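Local coordinates for Xaa-Pro Dipeptidase (Alteromonas macleodii, PDB 2QS8), which probably acts as a metal-dependent carboxypeptidase of the amidohydrolase superfamily, removing C-terminal residues from peptides, and holds methionine in its active site here, at residues Ala245-Val250 with Met264-Glu269; Thr272-Thr277 with Ser310-Lys315. All blocks are in the same frame, centred on the assembly; numbering follows the deposited sequence.

Contact 1 of 2, residues Ala245-Val250 with Met264-Glu269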
loop_
_atom_site.group_PDB
_atom_site.type_symbol
_atom_site.label_atom_id
_atom_site.label_comp_id
_atom_site.label_asym_id
_atom_site.label_seq_id
_atom_site.Cartn_x
_atom_site.Cartn_y
_atom_site.Cartn_z
ATOM N N ALA A 245 20.886 -8.755 5.809
ATOM C CA ALA A 245 20.295 -9.208 7.060
ATOM C C ALA A 245 21.241 -9.042 8.250
ATOM O O ALA A 245 20.810 -8.651 9.332
ATOM C CB ALA A 245 19.854 -10.670 6.935
ATOM N N ILE A 246 22.520 -9.356 8.048
ATOM C CA ILE A 246 23.506 -9.225 9.112
ATOM C C ILE A 246 23.597 -7.760 9.513
ATOM O O ILE A 246 23.571 -7.432 10.695
ATOM C CB ILE A 246 24.885 -9.719 8.649
ATOM C CG1 ILE A 246 24.793 -11.197 8.279
ATOM C CG2 ILE A 246 25.918 -9.524 9.755
ATOM C CD1 ILE A 246 25.993 -11.729 7.539
ATOM N N LYS A 247 23.694 -6.882 8.523
ATOM C CA LYS A 247 23.774 -5.455 8.798
ATOM C C LYS A 247 22.490 -4.925 9.428
ATOM O O LYS A 247 22.518 -3.938 10.156
ATOM C CB LYS A 247 24.071 -4.678 7.513
ATOM C CG LYS A 247 25.519 -4.800 7.048
ATOM C CD LYS A 247 25.847 -3.876 5.874
ATOM C CE LYS A 247 25.258 -4.361 4.570
ATOM N NZ LYS A 247 25.705 -3.486 3.449
ATOM N N ALA A 248 21.360 -5.576 9.147
ATOM C CA ALA A 248 20.084 -5.123 9.700
ATOM C C ALA A 248 19.983 -5.456 11.185
ATOM O O ALA A 248 19.213 -4.830 11.918
ATOM C CB ALA A 248 18.910 -5.744 8.935
ATOM N N GLY A 249 20.750 -6.454 11.618
ATOM C CA GLY A 249 20.748 -6.828 13.022
ATOM C C GLY A 249 20.003 -8.091 13.409
ATOM O O GLY A 249 19.578 -8.222 14.556
ATOM N N VAL A 250 19.846 -9.025 12.477
ATOM C CA VAL A 250 19.137 -10.255 12.790
ATOM C C VAL A 250 19.960 -11.072 13.795
ATOM O O VAL A 250 21.158 -10.848 13.946
ATOM C CB VAL A 250 18.839 -11.083 11.515
ATOM C CG1 VAL A 250 18.028 -10.250 10.548
ATOM C CG2 VAL A 250 20.127 -11.535 10.856
HETATM N N MSE A 264 31.459 -12.679 7.155
HETATM C CA MSE A 264 31.986 -13.244 8.380
HETATM C C MSE A 264 32.388 -12.184 9.387
HETATM O O MSE A 264 32.037 -12.291 10.556
HETATM C CB MSE A 264 33.156 -14.154 8.063
HETATM C CG MSE A 264 32.726 -15.358 7.258
HETATM SE SE MSE A 264 34.113 -16.761 7.134
HETATM C CE MSE A 264 35.096 -16.219 5.551
ATOM N N ASP A 265 33.108 -11.158 8.941
ATOM C CA ASP A 265 33.506 -10.089 9.846
ATOM C C ASP A 265 32.274 -9.314 10.318
ATOM O O ASP A 265 32.212 -8.861 11.460
ATOM C CB ASP A 265 34.497 -9.137 9.170
ATOM C CG ASP A 265 35.856 -9.783 8.935
ATOM O OD1 ASP A 265 36.335 -10.492 9.843
ATOM O OD2 ASP A 265 36.453 -9.576 7.857
ATOM N N LEU A 266 31.297 -9.154 9.437
ATOM C CA LEU A 266 30.079 -8.454 9.816
ATOM C C LEU A 266 29.375 -9.233 10.919
ATOM O O LEU A 266 28.915 -8.653 11.893
ATOM C CB LEU A 266 29.152 -8.297 8.609
ATOM C CG LEU A 266 29.538 -7.182 7.637
ATOM C CD1 LEU A 266 28.686 -7.270 6.384
ATOM C CD2 LEU A 266 29.355 -5.825 8.318
HETATM N N MSE A 267 29.296 -10.552 10.776
HETATM C CA MSE A 267 28.641 -11.368 11.789
HETATM C C MSE A 267 29.361 -11.321 13.128
HETATM O O MSE A 267 28.726 -11.348 14.183
HETATM C CB MSE A 267 28.534 -12.807 11.312
HETATM C CG MSE A 267 27.443 -13.007 10.295
HETATM SE SE MSE A 267 27.415 -14.887 9.764
HETATM C CE MSE A 267 26.428 -15.670 11.288
ATOM N N ILE A 268 30.685 -11.237 13.079
ATOM C CA ILE A 268 31.475 -11.161 14.293
ATOM C C ILE A 268 31.249 -9.809 14.965
ATOM O O ILE A 268 31.078 -9.729 16.176
ATOM C CB ILE A 268 32.975 -11.327 13.986
ATOM C CG1 ILE A 268 33.228 -12.741 13.458
ATOM C CG2 ILE A 268 33.800 -11.078 15.241
ATOM C CD1 ILE A 268 34.627 -12.963 12.950
ATOM N N GLU A 269 31.238 -8.751 14.167
ATOM C CA GLU A 269 31.041 -7.400 14.685
ATOM C C GLU A 269 29.663 -7.181 15.297
ATOM O O GLU A 269 29.524 -6.460 16.282
ATOM C CB GLU A 269 31.252 -6.388 13.566
ATOM C CG GLU A 269 31.161 -4.939 13.992
ATOM C CD GLU A 269 31.020 -3.999 12.800
ATOM O OE1 GLU A 269 31.796 -4.142 11.826
ATOM O OE2 GLU A 269 30.133 -3.117 12.837
#

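Contact 2 of 2, residues Thr272-Thr277 with Ser310-Lys315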
loop_
_atom_site.group_PDB
_atom_site.type_symbol
_atom_site.label_atom_id
_atom_site.label_comp_id
_atom_site.label_asym_id
_atom_site.label_seq_id
_atom_site.Cartn_x
_atom_site.Cartn_y
_atom_site.Cartn_z
ATOM N N THR A 272 26.303 -11.982 15.450
ATOM C CA THR A 272 25.245 -12.798 14.856
ATOM C C THR A 272 25.596 -14.279 14.956
ATOM O O THR A 272 26.748 -14.646 14.765
ATOM C CB THR A 272 25.058 -12.462 13.368
ATOM O OG1 THR A 272 25.158 -11.044 13.171
ATOM C CG2 THR A 272 23.690 -12.946 12.898
ATOM N N TYR A 273 24.613 -15.125 15.250
ATOM C CA TYR A 273 24.855 -16.565 15.347
ATOM C C TYR A 273 24.733 -17.291 14.009
ATOM O O TYR A 273 23.867 -16.970 13.200
ATOM C CB TYR A 273 23.897 -17.216 16.350
ATOM C CG TYR A 273 24.420 -17.240 17.772
ATOM C CD1 TYR A 273 24.116 -16.211 18.672
ATOM C CD2 TYR A 273 25.226 -18.291 18.217
ATOM C CE1 TYR A 273 24.600 -16.235 19.990
ATOM C CE2 TYR A 273 25.720 -18.326 19.529
ATOM C CZ TYR A 273 25.401 -17.301 20.414
ATOM O OH TYR A 273 25.866 -17.369 21.709
ATOM N N TYR A 274 25.623 -18.261 13.783
ATOM C CA TYR A 274 25.619 -19.058 12.564
ATOM C C TYR A 274 25.092 -20.468 12.867
ATOM O O TYR A 274 25.663 -21.182 13.683
ATOM C CB TYR A 274 27.033 -19.159 11.971
ATOM C CG TYR A 274 27.134 -20.040 10.730
ATOM C CD1 TYR A 274 28.292 -20.764 10.458
ATOM C CD2 TYR A 274 26.081 -20.132 9.824
ATOM C CE1 TYR A 274 28.397 -21.557 9.314
ATOM C CE2 TYR A 274 26.176 -20.918 8.681
ATOM C CZ TYR A 274 27.335 -21.625 8.433
ATOM O OH TYR A 274 27.429 -22.403 7.300
ATOM N N VAL A 275 23.997 -20.848 12.211
ATOM C CA VAL A 275 23.381 -22.168 12.373
ATOM C C VAL A 275 23.612 -22.863 11.025
ATOM O O VAL A 275 22.840 -22.698 10.085
ATOM C CB VAL A 275 21.879 -22.043 12.639
ATOM C CG1 VAL A 275 21.295 -23.387 12.971
ATOM C CG2 VAL A 275 21.640 -21.070 13.752
ATOM N N PRO A 276 24.678 -23.667 10.930
ATOM C CA PRO A 276 25.056 -24.385 9.713
ATOM C C PRO A 276 24.120 -25.388 9.038
ATOM O O PRO A 276 23.980 -25.353 7.824
ATOM C CB PRO A 276 26.392 -25.015 10.097
ATOM C CG PRO A 276 26.210 -25.305 11.540
ATOM C CD PRO A 276 25.544 -24.056 12.055
ATOM N N THR A 277 23.483 -26.264 9.800
ATOM C CA THR A 277 22.626 -27.298 9.217
ATOM C C THR A 277 23.426 -28.074 8.176
ATOM O O THR A 277 22.997 -28.239 7.026
ATOM C CB THR A 277 21.340 -26.731 8.538
ATOM O OG1 THR A 277 21.679 -26.040 7.319
ATOM C CG2 THR A 277 20.603 -25.810 9.501
ATOM N N SER A 310 29.541 -27.718 4.426
ATOM C CA SER A 310 30.608 -28.291 5.247
ATOM C C SER A 310 31.888 -27.463 5.141
ATOM O O SER A 310 32.605 -27.267 6.126
ATOM C CB SER A 310 30.899 -29.730 4.815
ATOM O OG SER A 310 31.332 -29.771 3.466
ATOM N N ASP A 311 32.170 -26.976 3.938
ATOM C CA ASP A 311 33.359 -26.177 3.705
ATOM C C ASP A 311 33.207 -24.793 4.331
ATOM O O ASP A 311 34.137 -24.277 4.945
ATOM C CB ASP A 311 33.623 -26.052 2.208
ATOM C CG ASP A 311 34.987 -25.477 1.917
ATOM O OD1 ASP A 311 35.985 -26.116 2.322
ATOM O OD2 ASP A 311 35.066 -24.393 1.301
ATOM N N THR A 312 32.035 -24.189 4.174
ATOM C CA THR A 312 31.777 -22.879 4.752
ATOM C C THR A 312 31.838 -22.955 6.281
ATOM O O THR A 312 32.332 -22.041 6.941
ATOM C CB THR A 312 30.396 -22.353 4.312
ATOM O OG1 THR A 312 30.454 -21.986 2.928
ATOM C CG2 THR A 312 29.984 -21.148 5.127
ATOM N N PHE A 313 31.345 -24.053 6.839
ATOM C CA PHE A 313 31.351 -24.243 8.286
ATOM C C PHE A 313 32.754 -24.124 8.878
ATOM O O PHE A 313 32.962 -23.414 9.861
ATOM C CB PHE A 313 30.779 -25.619 8.645
ATOM C CG PHE A 313 30.900 -25.961 10.107
ATOM C CD1 PHE A 313 30.007 -25.437 11.030
ATOM C CD2 PHE A 313 31.929 -26.788 10.561
ATOM C CE1 PHE A 313 30.120 -25.725 12.385
ATOM C CE2 PHE A 313 32.054 -27.082 11.915
ATOM C CZ PHE A 313 31.146 -26.549 12.831
ATOM N N ARG A 314 33.708 -24.840 8.283
ATOM C CA ARG A 314 35.090 -24.824 8.751
ATOM C C ARG A 314 35.634 -23.404 8.737
ATOM O O ARG A 314 36.214 -22.947 9.722
ATOM C CB ARG A 314 35.964 -25.724 7.877
ATOM C CG ARG A 314 37.447 -25.650 8.194
ATOM C CD ARG A 314 38.258 -26.530 7.253
ATOM N NE ARG A 314 38.079 -27.960 7.514
ATOM C CZ ARG A 314 38.536 -28.589 8.596
ATOM N NH1 ARG A 314 39.202 -27.915 9.524
ATOM N NH2 ARG A 314 38.334 -29.892 8.748
ATOM N N LYS A 315 35.440 -22.715 7.614
ATOM C CA LYS A 315 35.895 -21.335 7.455
ATOM C C LYS A 315 35.320 -20.419 8.533
ATOM O O LYS A 315 36.039 -19.626 9.140
ATOM C CB LYS A 315 35.487 -20.797 6.081
ATOM C CG LYS A 315 36.217 -21.422 4.899
ATOM C CD LYS A 315 35.692 -20.866 3.575
ATOM C CE LYS A 315 36.642 -21.156 2.413
ATOM N NZ LYS A 315 36.892 -22.612 2.206
#

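Contact 1 of 2, residues Ala245-Val250 with Met264-Glu269
I246 and K247 of helix 239-248 meet L266 and M267 of helix 261-270, two successive outer helices of the TIM barrel. The contact is apolar, with no hydrogen bond across it. I246 does most of the work. With CG1 anti to its carbonyl carbon (chi1 -61°), its two branches part. The CG2 methyl of I246 reaches CB of L266 at 3.6 Å. The longer branch ends with CD1 of I246 on CG of M267, a close 3.4 Å. There the two side chains cross at about a right angle. M267 is a selenomethionine, and its SE lies 4.1 Å from CD1 of I246. At the exposed edge of the contact, CG of K247 passes CD1 of L266 more loosely, at 4.1 Å. An alanine in place of I246 would probably open a gap beside L266 and M267, with the M267 chain less firmly held. Just beyond, G249 ends helix 239-248 in a Schellman motif, where its positive phi suits glycine. A248 packs on helix 215-227, while A245 and V250 touch strand 231-236. I246 and M267 also both touch T272, just before strand 273-275.

Contact 2 of 2, residues Thr272-Thr277 with Ser310-Lys315
Y274 of strand 273-275 and P276 just after it pack against T312 and F313 of helix 299-319. All four side chains are buried, and no hydrogen bond joins the two segments directly. Y274 has CG anti to its backbone N (chi1 177°), which extends the ring toward the helix. The edge of that ring meets the helix backbone: CE1 of Y274 lies 4.1 Å from CA of F313, near the ring plane. The side chains of Y274 and T312 cross at about a right angle, with OH of Y274 3.6 Å from the CG2 methyl of T312. One ring face of Y274 takes the backbone N of P276, 3.8 Å above the plane and offset toward the rim. F313 is also extended (chi1 173°), and this brings its ring to P276. CD1 of F313 is 3.8 Å from CB of P276, and CE1 is 4.0 Å from CG of the same proline.

The polar ends find partners elsewhere. Y274 OH hydrogen-bonds to the backbone O of H255, a residue of the methionine pocket. T312 turns its CG2 to the tyrosine and its OG1 to the O of T257, with a further bond to Q308. Away from the contact, within the helix, K315 NZ forms a salt bridge with D311 OD2 at 2.7 Å, reaching it from above the carboxylate plane.

T277 touches the bound methionine, and its OG1 hydrogen-bonds to ND1 of H255. The touching residues therefore probably form a second layer behind the pocket. Strand 273-275 pairs with strand 252-253, and Y274 makes backbone bonds to K322 and A324. The side chain of Y274 also touches M267 of helix 261-270, while F313 touches I278 of helix 278-287.

The two contacts follow each other along the chain and touch through M267 and T272. The O of M267 and the N of T272 are 2.8 Å apart, a probable hydrogen bond where helix 261-270 hands over to strand 273-275. CE of M267 also packs on CB of Y274 at 3.6 Å, so one side chain serves both sites. Contact 1 joins two outer helices, is partly buried and is purely apolar across its interface. Contact 2 joins a barrel strand to a helix and is wholly buried. Aromatic rings and a proline carry it, and the hydroxyls of Y274 and T312 bond to the backbone O of H255 and T257. The contact centres lie about 14 Å apart.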